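Local coordinates for protein endo-polygalacturonase (PDB 1BHE) that hydrolyses the alpha-1,4 bonds between galacturonosyl units of polygalacturonic acid and so takes part in macerating and soft-rotting plant tissue, at residues T72-N77 with T118-G123; P151-I156 with N171-H176; T24-I29 with F52-L57; F162-V167 with W188-K193; A41-A46 with S64-K69. One frame throughout, in Å; residues are numbered along the deposited sequence.

Contact 1: T72-N77 with T118-G123; sequences TLRAVN and TIDGQG
Leu73 and Ile119 pair side by side on two parallel strands, 72-75 and 118-120, neighbouring rungs of the right-handed parallel beta-helix of family 28 glycoside hydrolases. Backbone bonds set the register. Leu73 N donates to Thr118 O (2.8 Å), Leu73 O takes Asp120 N, and Ala75 N reaches Asp120 O (2.9 Å), the alternation expected of parallel strands.

The in-step register sets Thr72 beside Thr118, Leu73 beside Ile119, and the positive Arg74 beside the negative Asp120. Leu73 and Ile119 share the inward face, where branched aliphatic side chains suit a packed interior. Thr72, Arg74, Thr118 and Asp120 share the other, and on it Thr72 CG2 lies 3.8 Å from Asp120 CB.

Arg74 and Asp120 form the charged interaction. Both side chains leave their strands with CG anti to the backbone N (chi1 -174° and 176°), which lays them alongside each other. Arg74 NE meets Asp120 OD2 at 3.2 Å from above the carboxylate plane, a bent salt bridge that a water reinforces by joining Arg74 NH2 to the same oxygen. Asp120 OD1 accepts from Gln122 N, closing an Asx turn as the strand ends.

Gln122 then folds back across the aliphatic part of Arg74, with its CG 3.5 Å from Arg74 CG. Its amide ties down the end of the strand: Gln122 NE2 gives a nearly straight bond (171°) to Ala75 O, 2.8 Å away.

Strand 51-58 flanks 72-75 through backbone bonds from Thr72 and Arg74 to Phe52, while Ile170 of strand 167-170 packs against Thr118 and Asp120.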
# COMPACT_ATOMS: atom_id res chain seq x y z
N THR A 72 -15.55 12.29 -8.35
CA THR A 72 -15.25 11.16 -7.47
C THR A 72 -15.78 9.86 -8.07
O THR A 72 -16.92 9.81 -8.52
CB THR A 72 -15.91 11.37 -6.08
OG1 THR A 72 -15.45 12.61 -5.52
CG2 THR A 72 -15.56 10.24 -5.12
N LEU A 73 -14.94 8.83 -8.09
CA LEU A 73 -15.39 7.48 -8.47
C LEU A 73 -15.57 6.80 -7.10
O LEU A 73 -14.58 6.59 -6.39
CB LEU A 73 -14.37 6.79 -9.35
CG LEU A 73 -14.57 5.30 -9.62
CD1 LEU A 73 -15.88 5.05 -10.37
CD2 LEU A 73 -13.41 4.72 -10.42
N ARG A 74 -16.80 6.54 -6.72
CA ARG A 74 -17.12 5.99 -5.41
C ARG A 74 -17.64 4.57 -5.41
O ARG A 74 -18.57 4.23 -6.14
CB ARG A 74 -18.16 6.93 -4.77
CG ARG A 74 -18.53 6.64 -3.32
CD ARG A 74 -19.55 7.67 -2.81
NE ARG A 74 -18.90 8.96 -2.62
CZ ARG A 74 -19.50 10.15 -2.65
NH1 ARG A 74 -20.80 10.26 -2.85
NH2 ARG A 74 -18.78 11.24 -2.47
N ALA A 75 -17.05 3.74 -4.55
CA ALA A 75 -17.44 2.34 -4.42
C ALA A 75 -18.78 2.22 -3.70
O ALA A 75 -18.95 2.80 -2.62
CB ALA A 75 -16.36 1.55 -3.69
N VAL A 76 -19.73 1.50 -4.30
CA VAL A 76 -21.04 1.36 -3.66
C VAL A 76 -20.89 0.71 -2.29
O VAL A 76 -20.05 -0.17 -2.08
CB VAL A 76 -22.05 0.59 -4.53
CG1 VAL A 76 -22.32 1.37 -5.81
CG2 VAL A 76 -21.57 -0.81 -4.86
N ASN A 77 -21.69 1.17 -1.34
CA ASN A 77 -21.69 0.65 0.02
C ASN A 77 -22.63 -0.55 0.11
O ASN A 77 -23.66 -0.54 0.78
CB ASN A 77 -22.07 1.73 1.03
CG ASN A 77 -23.43 2.36 0.82
OD1 ASN A 77 -23.88 2.54 -0.31
ND2 ASN A 77 -24.12 2.69 1.91
N THR A 118 -10.80 11.87 -7.41
CA THR A 118 -10.73 10.99 -6.26
C THR A 118 -11.41 9.64 -6.45
O THR A 118 -12.43 9.52 -7.12
CB THR A 118 -11.48 11.72 -5.10
OG1 THR A 118 -10.82 12.97 -4.84
CG2 THR A 118 -11.52 10.90 -3.82
N ILE A 119 -10.84 8.63 -5.81
CA ILE A 119 -11.43 7.30 -5.72
C ILE A 119 -11.77 7.12 -4.23
O ILE A 119 -10.87 7.22 -3.39
CB ILE A 119 -10.52 6.17 -6.21
CG1 ILE A 119 -10.19 6.38 -7.69
CG2 ILE A 119 -11.20 4.81 -5.99
CD1 ILE A 119 -9.17 5.43 -8.27
N ASP A 120 -13.05 6.97 -3.92
CA ASP A 120 -13.52 6.86 -2.55
C ASP A 120 -14.11 5.48 -2.27
O ASP A 120 -15.09 5.08 -2.89
CB ASP A 120 -14.58 7.94 -2.31
CG ASP A 120 -15.26 7.92 -0.97
OD1 ASP A 120 -14.85 7.20 -0.04
OD2 ASP A 120 -16.27 8.67 -0.83
N GLY A 121 -13.51 4.78 -1.30
CA GLY A 121 -13.96 3.44 -0.96
C GLY A 121 -15.14 3.37 -0.01
O GLY A 121 -15.70 2.28 0.21
N GLN A 122 -15.52 4.46 0.63
CA GLN A 122 -16.61 4.46 1.60
C GLN A 122 -16.38 3.41 2.68
O GLN A 122 -17.31 2.69 3.07
CB GLN A 122 -17.95 4.20 0.92
CG GLN A 122 -18.38 5.19 -0.14
CD GLN A 122 -19.89 5.33 -0.22
OE1 GLN A 122 -20.45 6.18 0.47
NE2 GLN A 122 -20.55 4.50 -1.02
N GLY A 123 -15.16 3.32 3.20
CA GLY A 123 -14.82 2.34 4.22
C GLY A 123 -15.66 2.50 5.48
O GLY A 123 -15.98 1.51 6.13
O HOH W 1 -16.28 11.36 -1.32
O HOH W 2 -17.96 0.69 -0.28
O HOH W 3 -23.51 4.85 -2.01

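Contact 2: P151-I156 with N171-H176; sequences PRLIQI and NSPNFH
Arg152 and Leu153 run beside Asn174-His176, where Leu153 N donates to Phe175 O and Ile154 N to His176 O (2.8 Å), the second bond noticeably bent. These bonds join a loop leading into strand 154-157 to the loop before strand 177-180, on successive turns of the parallel beta-helix. Arg152 is extended from CG to NE and runs alongside Phe175. Its guanidinium is turned only 14° from the plane of the ring, and NH2 comes to 3.8 Å from Phe175 CD2. Arg152 NH1 is tied to Gln155 OE1, which helps fix the rotation of the flat group. Phe175 approaches to about 6 Å, between side chains, of Asp223, the predicted proton donor, so this aromatic lies close to the probable catalytic site.

The two proline rings cross roughly at right angles, and Pro173 CB packs 3.3 Å from Pro151 O; their fixed phi suits these irregular loops. Leu153 fills the inner side, with CG 3.4 Å from Ser172 OG, a hydroxyl already donating to Asn174 O. Ser172 CB also covers one face of the His176 imidazole, whose NE2 is hydrogen-bonded to Thr194 OG1. A water accepts from Arg152 NH2 and donates to Asn174 OD1 at 2.7 Å, sitting over the centre of one Phe175 face.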
# COMPACT_ATOMS: atom_id res chain seq x y z
N PRO A 151 -13.37 -5.22 0.45
CA PRO A 151 -12.71 -4.90 -0.80
C PRO A 151 -11.51 -3.98 -0.73
O PRO A 151 -11.50 -2.93 -0.07
CB PRO A 151 -13.80 -4.22 -1.64
CG PRO A 151 -14.98 -4.02 -0.79
CD PRO A 151 -14.71 -4.60 0.57
N ARG A 152 -10.44 -4.35 -1.44
CA ARG A 152 -9.30 -3.46 -1.68
C ARG A 152 -9.69 -2.43 -2.74
O ARG A 152 -10.57 -2.72 -3.55
CB ARG A 152 -8.09 -4.25 -2.18
CG ARG A 152 -7.48 -5.11 -1.07
CD ARG A 152 -6.39 -6.02 -1.63
NE ARG A 152 -5.69 -6.72 -0.55
CZ ARG A 152 -4.86 -7.74 -0.75
NH1 ARG A 152 -4.60 -8.19 -1.97
NH2 ARG A 152 -4.28 -8.31 0.30
N LEU A 153 -9.07 -1.25 -2.73
CA LEU A 153 -9.41 -0.24 -3.72
C LEU A 153 -8.85 -0.58 -5.10
O LEU A 153 -9.56 -0.61 -6.10
CB LEU A 153 -8.89 1.14 -3.34
CG LEU A 153 -9.72 2.12 -2.54
CD1 LEU A 153 -9.10 3.52 -2.71
CD2 LEU A 153 -11.20 2.16 -2.90
N ILE A 154 -7.53 -0.79 -5.16
CA ILE A 154 -6.87 -1.06 -6.44
C ILE A 154 -6.04 -2.34 -6.29
O ILE A 154 -5.18 -2.37 -5.42
CB ILE A 154 -5.98 0.11 -6.87
CG1 ILE A 154 -6.81 1.34 -7.28
CG2 ILE A 154 -5.05 -0.25 -8.02
CD1 ILE A 154 -5.98 2.62 -7.27
N GLN A 155 -6.32 -3.33 -7.11
CA GLN A 155 -5.59 -4.60 -7.07
C GLN A 155 -4.97 -4.86 -8.44
O GLN A 155 -5.67 -4.93 -9.45
CB GLN A 155 -6.56 -5.73 -6.70
CG GLN A 155 -5.96 -7.12 -6.77
CD GLN A 155 -5.07 -7.45 -5.59
OE1 GLN A 155 -5.34 -7.12 -4.44
NE2 GLN A 155 -3.96 -8.13 -5.88
N ILE A 156 -3.65 -4.94 -8.51
CA ILE A 156 -2.93 -5.12 -9.76
C ILE A 156 -2.14 -6.43 -9.74
O ILE A 156 -1.30 -6.61 -8.86
CB ILE A 156 -1.99 -3.94 -10.03
CG1 ILE A 156 -2.71 -2.59 -9.94
CG2 ILE A 156 -1.33 -4.10 -11.40
CD1 ILE A 156 -1.81 -1.46 -9.49
N ASN A 171 -10.59 6.68 2.08
CA ASN A 171 -11.47 5.78 2.81
C ASN A 171 -11.53 4.37 2.23
O ASN A 171 -12.62 3.82 2.00
CB ASN A 171 -12.87 6.41 2.86
CG ASN A 171 -12.85 7.82 3.42
OD1 ASN A 171 -12.12 8.09 4.37
ND2 ASN A 171 -13.63 8.71 2.82
N SER A 172 -10.38 3.73 2.06
CA SER A 172 -10.36 2.37 1.52
C SER A 172 -10.83 1.36 2.55
O SER A 172 -10.40 1.36 3.70
CB SER A 172 -8.93 2.03 1.05
OG SER A 172 -8.90 0.74 0.49
N PRO A 173 -11.72 0.46 2.15
CA PRO A 173 -12.23 -0.59 3.01
C PRO A 173 -11.12 -1.54 3.46
O PRO A 173 -11.11 -2.01 4.59
CB PRO A 173 -13.28 -1.31 2.19
CG PRO A 173 -13.62 -0.36 1.08
CD PRO A 173 -12.32 0.35 0.79
N ASN A 174 -10.17 -1.81 2.58
CA ASN A 174 -9.03 -2.70 2.85
C ASN A 174 -7.77 -2.00 2.35
O ASN A 174 -7.73 -0.76 2.43
CB ASN A 174 -9.29 -4.03 2.19
CG ASN A 174 -8.47 -5.23 2.59
OD1 ASN A 174 -7.25 -5.26 2.44
ND2 ASN A 174 -9.14 -6.28 3.07
N PHE A 175 -6.75 -2.72 1.91
CA PHE A 175 -5.55 -2.05 1.40
C PHE A 175 -5.93 -1.12 0.24
O PHE A 175 -6.84 -1.45 -0.51
CB PHE A 175 -4.51 -3.08 0.96
CG PHE A 175 -3.99 -3.99 2.04
CD1 PHE A 175 -4.38 -3.88 3.37
CD2 PHE A 175 -3.06 -4.97 1.71
CE1 PHE A 175 -3.88 -4.73 4.33
CE2 PHE A 175 -2.55 -5.82 2.67
CZ PHE A 175 -2.96 -5.71 3.99
N HIS A 176 -5.23 0.01 0.10
CA HIS A 176 -5.54 0.95 -0.97
C HIS A 176 -5.02 0.47 -2.32
O HIS A 176 -5.76 0.44 -3.31
CB HIS A 176 -4.94 2.33 -0.68
CG HIS A 176 -5.57 3.05 0.48
ND1 HIS A 176 -5.37 2.68 1.78
CD2 HIS A 176 -6.37 4.14 0.51
CE1 HIS A 176 -6.04 3.50 2.58
NE2 HIS A 176 -6.66 4.40 1.84
O HOH W 4 -5.95 -7.60 2.67

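Contact 3: T24-I29 with F52-L57; sequences TATSTI and FLSGPL
Ala25 meets Phe52 at the rim of the aromatic ring, its methyl CB lying near the ring plane and 3.9 Å from Phe52 CD2. The contact sets the start of helix 26-33, which packs at the N-terminal end of the parallel beta-helix, against strand 51-58. The small Ala25 side chain lets the backbones come close enough for Ala25 N to bond Leu53 O (2.8 Å), nearly straight at 167°.

One helical turn later Ile29 points the same way into the interior. Its CG1 is anti to the carbonyl carbon (chi1 -63°), and this sends CD1 across to Phe52, 4.1 Å from CD2, on an oblique line. The other branch, CG2, faces Leu57 and rests 4.0 Å from Leu57 CD1, the two side chains crossing at about a right angle. A beta-branched residue suits this place because its two arms serve two partners at once. Leu18 of strand 14-19 and Leu73 of strand 72-75 also touch Ile29 and Phe52, so these apolar groups join one buried cluster.

The polar edge lies with Thr26 and Ser54. Ser54 OG turns back to Gly55 O, whereas Thr26 places its methyl CG2 3.6 Å from Pro56 O. Ala25 O receives both Thr28 OG1 and Ile29 N, binding the first turn of the helix, although Thr26 N is buried with no partner. The Thr26 hydroxyl reaches the strand instead: its OG1 accepts from Gly55 N at 2.9 Å.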
# COMPACT_ATOMS: atom_id res chain seq x y z
N THR A 24 -26.55 4.20 -11.26
CA THR A 24 -25.41 3.32 -11.01
C THR A 24 -24.55 3.29 -12.28
O THR A 24 -25.09 3.08 -13.37
CB THR A 24 -25.88 1.92 -10.60
OG1 THR A 24 -26.44 2.01 -9.28
CG2 THR A 24 -24.75 0.90 -10.59
N ALA A 25 -23.25 3.52 -12.16
CA ALA A 25 -22.37 3.61 -13.31
C ALA A 25 -21.55 2.39 -13.67
O ALA A 25 -20.85 2.45 -14.70
CB ALA A 25 -21.40 4.77 -13.04
N THR A 26 -21.60 1.30 -12.92
CA THR A 26 -20.74 0.16 -13.19
C THR A 26 -20.66 -0.27 -14.64
O THR A 26 -19.57 -0.30 -15.24
CB THR A 26 -21.17 -1.05 -12.33
OG1 THR A 26 -21.52 -0.56 -11.02
CG2 THR A 26 -20.03 -2.06 -12.22
N SER A 27 -21.79 -0.67 -15.24
CA SER A 27 -21.76 -1.18 -16.60
C SER A 27 -21.46 -0.10 -17.62
O SER A 27 -20.85 -0.41 -18.65
CB SER A 27 -23.06 -1.93 -16.93
OG SER A 27 -24.17 -1.10 -16.65
N THR A 28 -21.84 1.15 -17.37
CA THR A 28 -21.52 2.24 -18.28
C THR A 28 -20.00 2.44 -18.34
O THR A 28 -19.43 2.58 -19.43
CB THR A 28 -22.23 3.56 -17.93
OG1 THR A 28 -21.77 4.06 -16.67
CG2 THR A 28 -23.73 3.34 -17.83
N ILE A 29 -19.34 2.42 -17.19
CA ILE A 29 -17.88 2.56 -17.17
C ILE A 29 -17.20 1.34 -17.77
O ILE A 29 -16.26 1.46 -18.57
CB ILE A 29 -17.37 2.82 -15.74
CG1 ILE A 29 -17.93 4.15 -15.19
CG2 ILE A 29 -15.84 2.86 -15.72
CD1 ILE A 29 -17.65 4.38 -13.72
N PHE A 52 -19.47 9.19 -9.67
CA PHE A 52 -19.75 7.95 -10.37
C PHE A 52 -19.84 6.84 -9.31
O PHE A 52 -18.84 6.55 -8.66
CB PHE A 52 -18.68 7.60 -11.40
CG PHE A 52 -18.67 8.45 -12.63
CD1 PHE A 52 -17.92 9.62 -12.68
CD2 PHE A 52 -19.39 8.08 -13.75
CE1 PHE A 52 -17.90 10.40 -13.81
CE2 PHE A 52 -19.38 8.87 -14.90
CZ PHE A 52 -18.63 10.02 -14.93
N LEU A 53 -21.03 6.29 -9.12
CA LEU A 53 -21.24 5.24 -8.12
C LEU A 53 -21.13 3.89 -8.82
O LEU A 53 -21.88 3.63 -9.76
CB LEU A 53 -22.60 5.43 -7.45
CG LEU A 53 -22.83 4.83 -6.07
CD1 LEU A 53 -21.77 5.27 -5.06
CD2 LEU A 53 -24.22 5.21 -5.55
N SER A 54 -20.19 3.05 -8.40
CA SER A 54 -19.94 1.80 -9.11
C SER A 54 -19.50 0.65 -8.22
O SER A 54 -18.99 0.83 -7.13
CB SER A 54 -18.82 2.08 -10.14
OG SER A 54 -18.35 0.92 -10.79
N GLY A 55 -19.67 -0.56 -8.76
CA GLY A 55 -19.17 -1.77 -8.13
C GLY A 55 -17.86 -2.12 -8.85
O GLY A 55 -17.28 -1.29 -9.56
N PRO A 56 -17.39 -3.34 -8.69
CA PRO A 56 -16.14 -3.79 -9.27
C PRO A 56 -15.98 -3.48 -10.75
O PRO A 56 -16.88 -3.73 -11.55
CB PRO A 56 -16.15 -5.30 -9.06
CG PRO A 56 -16.94 -5.47 -7.80
CD PRO A 56 -17.99 -4.40 -7.84
N LEU A 57 -14.80 -2.97 -11.11
CA LEU A 57 -14.44 -2.66 -12.47
C LEU A 57 -13.16 -3.42 -12.85
O LEU A 57 -12.31 -3.66 -11.99
CB LEU A 57 -14.19 -1.15 -12.64
CG LEU A 57 -15.35 -0.20 -12.34
CD1 LEU A 57 -14.88 1.24 -12.24
CD2 LEU A 57 -16.44 -0.34 -13.40

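Contact 4: F162-V167 with W188-K193; sequences FTLYNV and WKTTIK
Val167 O accepts from Thr191 N at 2.8 Å, with the N-H directed almost straight at the oxygen (177°). It is the shortest bond in a set of four linking two neighbouring turns of the parallel beta-helix at a corner, where each segment passes from one sheet to the next. Before the corner Trp188 N donates to Leu164 O, and Asn166 N to Trp188 O (3.0 Å). At the corner itself Val167 N reaches Lys189 O with a longer, bent bond. Asn166 and Lys189 both adopt positive phi, a left-handed conformation that asparagine tolerates well, and the matching bends let the two backbones turn together.

Outside, Tyr165 and Trp188 stand alongside each other, each with CG anti to the backbone N, and make an offset edge-to-face pair. The edge of the tyrosine is directed toward the indole face, with the phenol and five-membered ring centroids 5.9 Å apart and the planes at 62°. Asn166 CB covers one face of the tyrosine. The extended Lys189 chain also passes that ring, and both polar ends meet Glu8: Tyr165 OH by a hydrogen bond, Lys189 NZ by a salt bridge. These long amphipathic side chains thus pin the N-terminal segment to the outer surface.

On the inner side Leu164 and Thr190 cross at about a right angle, and Leu164 CD1 touches both threonine branches, with OG1 3.6 Å and CG2 3.8 Å away.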
# COMPACT_ATOMS: atom_id res chain seq x y z
N PHE A 162 2.72 -0.38 -14.84
CA PHE A 162 1.45 0.19 -14.44
C PHE A 162 1.73 1.58 -13.85
O PHE A 162 2.74 1.74 -13.16
CB PHE A 162 0.75 -0.68 -13.38
CG PHE A 162 -0.66 -0.24 -13.08
CD1 PHE A 162 -0.93 0.74 -12.14
CD2 PHE A 162 -1.72 -0.81 -13.75
CE1 PHE A 162 -2.23 1.15 -11.89
CE2 PHE A 162 -3.02 -0.41 -13.52
CZ PHE A 162 -3.28 0.57 -12.59
N THR A 163 0.87 2.55 -14.09
CA THR A 163 1.07 3.91 -13.60
C THR A 163 -0.10 4.38 -12.73
O THR A 163 -1.25 4.18 -13.10
CB THR A 163 1.20 4.91 -14.78
OG1 THR A 163 2.36 4.58 -15.54
CG2 THR A 163 1.31 6.35 -14.27
N LEU A 164 0.21 5.00 -11.60
CA LEU A 164 -0.77 5.59 -10.70
C LEU A 164 -0.32 7.06 -10.53
O LEU A 164 0.73 7.27 -9.92
CB LEU A 164 -0.72 4.94 -9.33
CG LEU A 164 -1.95 4.61 -8.52
CD1 LEU A 164 -1.67 4.68 -7.02
CD2 LEU A 164 -3.19 5.40 -8.88
N TYR A 165 -1.05 8.01 -11.11
CA TYR A 165 -0.55 9.38 -11.09
C TYR A 165 -1.53 10.49 -10.75
O TYR A 165 -2.64 10.50 -11.27
CB TYR A 165 -0.06 9.66 -12.53
CG TYR A 165 0.45 11.07 -12.78
CD1 TYR A 165 1.56 11.57 -12.11
CD2 TYR A 165 -0.19 11.89 -13.71
CE1 TYR A 165 2.02 12.85 -12.36
CE2 TYR A 165 0.27 13.17 -13.96
CZ TYR A 165 1.37 13.64 -13.28
OH TYR A 165 1.82 14.92 -13.54
N ASN A 166 -1.05 11.45 -9.96
CA ASN A 166 -1.82 12.67 -9.70
C ASN A 166 -3.25 12.36 -9.32
O ASN A 166 -4.16 12.84 -9.97
CB ASN A 166 -1.74 13.49 -11.00
CG ASN A 166 -2.29 14.90 -10.93
OD1 ASN A 166 -2.29 15.52 -9.87
ND2 ASN A 166 -2.77 15.39 -12.07
N VAL A 167 -3.48 11.55 -8.29
CA VAL A 167 -4.83 11.14 -7.91
C VAL A 167 -4.98 10.96 -6.41
O VAL A 167 -4.01 10.69 -5.71
CB VAL A 167 -5.11 9.83 -8.69
CG1 VAL A 167 -4.14 8.73 -8.25
CG2 VAL A 167 -6.55 9.37 -8.53
N TRP A 188 3.10 8.27 -8.50
CA TRP A 188 3.71 9.60 -8.47
C TRP A 188 2.63 10.64 -8.22
O TRP A 188 1.57 10.58 -8.84
CB TRP A 188 4.40 9.83 -9.81
CG TRP A 188 5.26 11.04 -9.95
CD1 TRP A 188 4.93 12.34 -9.72
CD2 TRP A 188 6.63 11.04 -10.39
NE1 TRP A 188 6.01 13.16 -9.99
CE2 TRP A 188 7.06 12.38 -10.40
CE3 TRP A 188 7.52 10.04 -10.79
CZ2 TRP A 188 8.36 12.74 -10.78
CZ3 TRP A 188 8.80 10.40 -11.16
CH2 TRP A 188 9.21 11.74 -11.16
N LYS A 189 2.82 11.51 -7.23
CA LYS A 189 1.78 12.47 -6.87
C LYS A 189 0.49 11.76 -6.48
O LYS A 189 -0.61 12.19 -6.81
CB LYS A 189 1.56 13.51 -7.97
CG LYS A 189 2.57 14.66 -7.86
CD LYS A 189 2.59 15.53 -9.11
CE LYS A 189 3.57 16.69 -8.96
NZ LYS A 189 3.74 17.41 -10.26
N THR A 190 0.62 10.65 -5.75
CA THR A 190 -0.53 9.89 -5.28
C THR A 190 -0.84 10.35 -3.86
O THR A 190 0.07 10.40 -3.04
CB THR A 190 -0.27 8.37 -5.29
OG1 THR A 190 -0.18 7.91 -6.64
CG2 THR A 190 -1.38 7.61 -4.60
N THR A 191 -2.09 10.73 -3.62
CA THR A 191 -2.48 11.12 -2.26
C THR A 191 -3.37 10.02 -1.68
O THR A 191 -4.32 9.62 -2.34
CB THR A 191 -3.23 12.47 -2.25
OG1 THR A 191 -2.29 13.48 -2.66
CG2 THR A 191 -3.74 12.81 -0.86
N ILE A 192 -3.03 9.53 -0.50
CA ILE A 192 -3.83 8.52 0.19
C ILE A 192 -4.26 9.11 1.54
O ILE A 192 -3.40 9.56 2.30
CB ILE A 192 -3.09 7.19 0.40
CG1 ILE A 192 -3.08 6.39 -0.90
CG2 ILE A 192 -3.70 6.34 1.51
CD1 ILE A 192 -1.98 5.34 -0.96
N LYS A 193 -5.56 9.09 1.82
CA LYS A 193 -6.05 9.63 3.08
C LYS A 193 -7.21 8.80 3.62
O LYS A 193 -8.31 8.76 3.08
CB LYS A 193 -6.45 11.09 2.96
CG LYS A 193 -6.85 11.77 4.26
CD LYS A 193 -5.77 11.72 5.34
CE LYS A 193 -6.28 12.40 6.61
NZ LYS A 193 -5.20 12.60 7.61

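Contact 5: A41-A46 with S64-K69; sequences AVRLSA and SLLIDK
Arg43 reaches Asp68 with CG anti to the backbone N (chi1 -179°) and an extended chain, while Asp68 turns CG anti to its own carbonyl carbon (chi1 -76°), back toward the neighbouring strand. The guanidinium therefore grips the carboxylate side-on. Arg43 NE uses the syn lone pair of Asp68 OD1 (2.8 Å), close to the guanidinium plane, and NH2 meets OD2 from above the carboxylate. Ser45 OG donates to Asp68 OD2 at 2.6 Å from the opposite face, and a water held by Ala46 N also donates there. Several donors would be expected to favour the ionised carboxylate.

Parallel backbone pairing carries these groups: Val42 N bonds Ser64 O, Leu66 N bonds Val42 O, Leu44 N bonds Leu66 O at 2.8 Å, and Asp68 N bonds Leu44 O. Leu66 lies alongside the aliphatic stem of Arg43, its CD2 3.9 Å from Arg43 CG. On the other face Leu44 CD2 contacts Leu65 CD2 (4.0 Å), where aliphatic residues suit the interior of the beta-helix.

Strand 14-19 flanks 41-45 through backbone bonds of Arg43 with Thr16 and Leu18, Ala32 and Leu33 of helix 26-33 cover Val42, and Tyr114 of strand 112-114 touches Ser64 and Leu66.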
# COMPACT_ATOMS: atom_id res chain seq x y z
N ALA A 41 -7.43 6.76 -22.33
CA ALA A 41 -8.13 6.53 -21.07
C ALA A 41 -9.62 6.87 -21.15
O ALA A 41 -10.01 7.73 -21.93
CB ALA A 41 -7.52 7.43 -20.00
N VAL A 42 -10.40 6.20 -20.32
CA VAL A 42 -11.83 6.51 -20.21
C VAL A 42 -11.84 7.72 -19.26
O VAL A 42 -11.25 7.61 -18.18
CB VAL A 42 -12.67 5.36 -19.65
CG1 VAL A 42 -14.06 5.78 -19.19
CG2 VAL A 42 -12.77 4.28 -20.73
N ARG A 43 -12.43 8.82 -19.69
CA ARG A 43 -12.44 10.04 -18.87
C ARG A 43 -13.75 10.20 -18.11
O ARG A 43 -14.83 10.10 -18.68
CB ARG A 43 -12.18 11.26 -19.77
CG ARG A 43 -12.14 12.58 -19.02
CD ARG A 43 -11.78 13.77 -19.90
NE ARG A 43 -11.88 15.02 -19.15
CZ ARG A 43 -11.90 16.25 -19.65
NH1 ARG A 43 -11.79 16.46 -20.96
NH2 ARG A 43 -12.00 17.30 -18.84
N LEU A 44 -13.65 10.42 -16.81
CA LEU A 44 -14.79 10.58 -15.93
C LEU A 44 -14.95 12.07 -15.57
O LEU A 44 -14.16 12.64 -14.81
CB LEU A 44 -14.59 9.73 -14.68
CG LEU A 44 -15.17 8.32 -14.60
CD1 LEU A 44 -15.31 7.59 -15.92
CD2 LEU A 44 -14.34 7.47 -13.63
N SER A 45 -15.95 12.68 -16.17
CA SER A 45 -16.25 14.09 -15.98
C SER A 45 -17.60 14.30 -15.29
O SER A 45 -18.40 13.39 -15.13
CB SER A 45 -16.26 14.80 -17.34
OG SER A 45 -14.99 14.75 -17.95
N ALA A 46 -17.83 15.54 -14.87
CA ALA A 46 -19.08 15.89 -14.19
C ALA A 46 -20.24 16.01 -15.17
O ALA A 46 -20.08 16.39 -16.32
CB ALA A 46 -18.91 17.22 -13.47
N SER A 64 -6.49 2.97 -19.65
CA SER A 64 -6.38 3.68 -18.39
C SER A 64 -7.70 4.33 -17.97
O SER A 64 -8.66 4.40 -18.74
CB SER A 64 -5.31 4.78 -18.52
OG SER A 64 -4.02 4.26 -18.76
N LEU A 65 -7.71 4.83 -16.74
CA LEU A 65 -8.84 5.55 -16.19
C LEU A 65 -8.35 6.96 -15.86
O LEU A 65 -7.27 7.11 -15.27
CB LEU A 65 -9.39 4.94 -14.91
CG LEU A 65 -10.75 4.26 -14.87
CD1 LEU A 65 -11.16 4.01 -13.41
CD2 LEU A 65 -11.84 5.03 -15.59
N LEU A 66 -9.14 7.95 -16.21
CA LEU A 66 -8.82 9.35 -15.95
C LEU A 66 -10.00 9.99 -15.22
O LEU A 66 -11.13 9.91 -15.71
CB LEU A 66 -8.56 10.07 -17.28
CG LEU A 66 -8.51 11.60 -17.23
CD1 LEU A 66 -7.44 12.06 -16.25
CD2 LEU A 66 -8.26 12.17 -18.62
N ILE A 67 -9.76 10.52 -14.03
CA ILE A 67 -10.83 11.11 -13.21
C ILE A 67 -10.60 12.61 -13.07
O ILE A 67 -9.55 13.02 -12.59
CB ILE A 67 -10.89 10.47 -11.81
CG1 ILE A 67 -10.80 8.94 -11.89
CG2 ILE A 67 -12.17 10.87 -11.08
CD1 ILE A 67 -10.62 8.25 -10.56
N ASP A 68 -11.53 13.43 -13.54
CA ASP A 68 -11.35 14.88 -13.52
C ASP A 68 -11.28 15.48 -12.12
O ASP A 68 -11.83 14.96 -11.16
CB ASP A 68 -12.53 15.55 -14.24
CG ASP A 68 -12.52 15.47 -15.74
OD1 ASP A 68 -11.63 14.84 -16.35
OD2 ASP A 68 -13.44 16.07 -16.35
N LYS A 69 -10.66 16.66 -12.04
CA LYS A 69 -10.64 17.44 -10.81
C LYS A 69 -12.08 17.60 -10.32
O LYS A 69 -12.98 17.83 -11.14
CB LYS A 69 -10.06 18.85 -10.99
CG LYS A 69 -8.93 19.01 -11.97
CD LYS A 69 -7.89 20.01 -11.47
CE LYS A 69 -6.66 20.06 -12.36
NZ LYS A 69 -5.42 20.32 -11.57
O HOH W 5 -15.46 17.39 -15.02

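How the contacts relate
From the N terminus, contact 3 opens first at the capping helix, contact 5 opens at 41-46, contact 3 closes at 52-57 and contact 5 at 64-69, so these two cross. Phe52 packs on Leu44 and Ser45 where they meet. Contact 1 follows in series, closing a loop of 40 residues; its strand 72-75 pairs with 51-58, and Ile119 packs on Ile67 of contact 5. Contacts 2 and 4 come later and alternate, 162-167 lying inside the loop that contact 2 closes and 188-193 beyond it. Gly123 reaches Asn171, tying contact 1 to contact 2. Together the five join successive turns, from the helix-covered end toward the probable catalytic region.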